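Local coordinates for Alr2269 protein (PDB 3MC9), which belongs to the Omp85 family and, through periplasmic POTRA domains like those here, probably takes part in outer-membrane beta-barrel biogenesis, at residues K142-A147 against V211-V216. Residues are numbered along the deposited sequence; the frame is centred on the assembly and turned at random.
Sequences KVEIQA and VVTLQV
K142-A147 and V211-V216 pair as parallel strands of a POTRA domain, the first at the edge of a three-stranded sheet and the second in its middle. Five backbone hydrogen bonds join them, alternating in direction: V212 N gives to K142 O and E144 N to V212 O, each at 2.8 Å, and L214 N, Q146 N and V216 N continue the series. The last, from V216 N to Q146 O, is the longest of the five at 3.1 Å. Between them, CA-H groups such as that of V143, 3.2 Å from V212 O, lean on the same oxygens.

V143, I145, V212 and L214 share the face covered by helices 161-166 and 176-192. The beta-branched V143, I145 and V212 suit the extended backbone, while L214 suits the apolar surroundings and, with its branch one carbon further out, can reach across to V143. The CG1 of V143, anti to its own N (chi1 178°), reaches diagonally to L214 CD1 at 3.6 Å, and F166 touches both residues. Farther along, methyl meets methyl where I145 CG2 lies 4.0 Å from V216 CG2, beside Y190.

The other face carries K142, E144, Q146, V211, T213 and Q215, mostly polar or long chains that suit a more open surface. Here T213 meets Q146 through carbon: its methyl CG2 rests 3.9 Å from Q146 CB.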
loop_
_atom_site.group_PDB
_atom_site.type_symbol
_atom_site.label_atom_id
_atom_site.label_comp_id
_atom_site.label_asym_id
_atom_site.label_seq_id
_atom_site.Cartn_x
_atom_site.Cartn_y
_atom_site.Cartn_z
ATOM N N LYS A 142 7.148 -13.697 -1.290
ATOM C CA LYS A 142 6.942 -14.312 0.012
ATOM C C LYS A 142 6.780 -13.360 1.204
ATOM O O LYS A 142 7.126 -12.181 1.133
ATOM C CB LYS A 142 8.051 -15.335 0.272
ATOM C CG LYS A 142 9.198 -14.896 1.126
ATOM C CD LYS A 142 9.568 -16.006 2.086
ATOM C CE LYS A 142 10.744 -16.823 1.634
ATOM N NZ LYS A 142 11.120 -17.747 2.746
ATOM N N VAL A 143 6.201 -13.898 2.280
ATOM C CA VAL A 143 6.095 -13.211 3.561
ATOM C C VAL A 143 6.913 -13.964 4.620
ATOM O O VAL A 143 6.760 -15.173 4.791
ATOM C CB VAL A 143 4.614 -13.051 4.031
ATOM C CG1 VAL A 143 4.546 -12.383 5.390
ATOM C CG2 VAL A 143 3.815 -12.247 3.019
ATOM N N GLU A 144 7.792 -13.232 5.296
ATOM C CA GLU A 144 8.599 -13.743 6.402
ATOM C C GLU A 144 8.210 -13.048 7.699
ATOM O O GLU A 144 7.994 -11.841 7.700
ATOM C CB GLU A 144 10.059 -13.372 6.187
ATOM C CG GLU A 144 10.810 -14.177 5.190
ATOM C CD GLU A 144 12.244 -13.691 5.062
ATOM O OE1 GLU A 144 12.653 -12.819 5.866
ATOM O OE2 GLU A 144 12.959 -14.179 4.167
ATOM N N ILE A 145 8.193 -13.792 8.801
ATOM C CA ILE A 145 8.059 -13.214 10.130
ATOM C C ILE A 145 9.433 -13.065 10.763
ATOM O O ILE A 145 10.233 -13.994 10.753
ATOM C CB ILE A 145 7.226 -14.102 11.054
ATOM C CG1 ILE A 145 5.773 -14.163 10.575
ATOM C CG2 ILE A 145 7.303 -13.605 12.523
ATOM C CD1 ILE A 145 4.981 -15.276 11.249
ATOM N N GLN A 146 9.698 -11.894 11.321
ATOM C CA GLN A 146 10.923 -11.628 12.044
ATOM C C GLN A 146 10.534 -11.309 13.486
ATOM O O GLN A 146 9.971 -10.249 13.777
ATOM C CB GLN A 146 11.627 -10.457 11.375
ATOM C CG GLN A 146 12.863 -9.922 12.063
ATOM C CD GLN A 146 13.328 -8.619 11.418
ATOM O OE1 GLN A 146 12.761 -7.541 11.655
ATOM N NE2 GLN A 146 14.337 -8.721 10.570
ATOM N N ALA A 147 10.804 -12.240 14.387
ATOM C CA ALA A 147 10.380 -12.095 15.779
ATOM C C ALA A 147 11.426 -11.373 16.596
ATOM O O ALA A 147 11.096 -10.618 17.510
ATOM C CB ALA A 147 10.122 -13.452 16.389
ATOM N N VAL A 211 9.635 -9.645 -1.355
ATOM C CA VAL A 211 9.685 -10.272 -0.049
ATOM C C VAL A 211 9.164 -9.272 0.976
ATOM O O VAL A 211 9.721 -8.200 1.138
ATOM C CB VAL A 211 11.118 -10.705 0.356
ATOM C CG1 VAL A 211 11.121 -11.255 1.792
ATOM C CG2 VAL A 211 11.692 -11.749 -0.638
ATOM N N VAL A 212 8.079 -9.632 1.647
ATOM C CA VAL A 212 7.547 -8.847 2.749
ATOM C C VAL A 212 8.026 -9.419 4.074
ATOM O O VAL A 212 7.764 -10.581 4.380
ATOM C CB VAL A 212 6.021 -8.863 2.762
ATOM C CG1 VAL A 212 5.474 -8.046 3.961
ATOM C CG2 VAL A 212 5.490 -8.354 1.446
ATOM N N THR A 213 8.692 -8.590 4.868
ATOM C CA THR A 213 9.107 -8.971 6.198
ATOM C C THR A 213 8.188 -8.301 7.223
ATOM O O THR A 213 8.087 -7.069 7.262
ATOM C CB THR A 213 10.558 -8.558 6.466
ATOM O OG1 THR A 213 11.396 -9.044 5.407
ATOM C CG2 THR A 213 11.042 -9.091 7.811
ATOM N N LEU A 214 7.522 -9.119 8.033
ATOM C CA LEU A 214 6.677 -8.650 9.137
ATOM C C LEU A 214 7.410 -8.844 10.461
ATOM O O LEU A 214 7.674 -9.967 10.892
ATOM C CB LEU A 214 5.364 -9.421 9.188
ATOM C CG LEU A 214 4.510 -9.431 7.926
ATOM C CD1 LEU A 214 3.288 -10.353 8.134
ATOM C CD2 LEU A 214 4.096 -8.000 7.598
ATOM N N GLN A 215 7.751 -7.734 11.086
ATOM C CA GLN A 215 8.383 -7.724 12.385
ATOM C C GLN A 215 7.250 -7.821 13.395
ATOM O O GLN A 215 6.331 -7.012 13.327
ATOM C CB GLN A 215 9.108 -6.393 12.516
ATOM C CG GLN A 215 10.220 -6.349 13.513
ATOM C CD GLN A 215 11.194 -5.208 13.190
ATOM O OE1 GLN A 215 10.905 -4.035 13.433
ATOM N NE2 GLN A 215 12.345 -5.556 12.617
ATOM N N VAL A 216 7.317 -8.802 14.305
ATOM C CA VAL A 216 6.272 -9.058 15.296
ATOM C C VAL A 216 6.856 -9.090 16.710
ATOM O O VAL A 216 7.861 -9.751 16.951
ATOM C CB VAL A 216 5.558 -10.414 15.042
ATOM C CG1 VAL A 216 4.432 -10.618 16.037
ATOM C CG2 VAL A 216 5.009 -10.475 13.645
#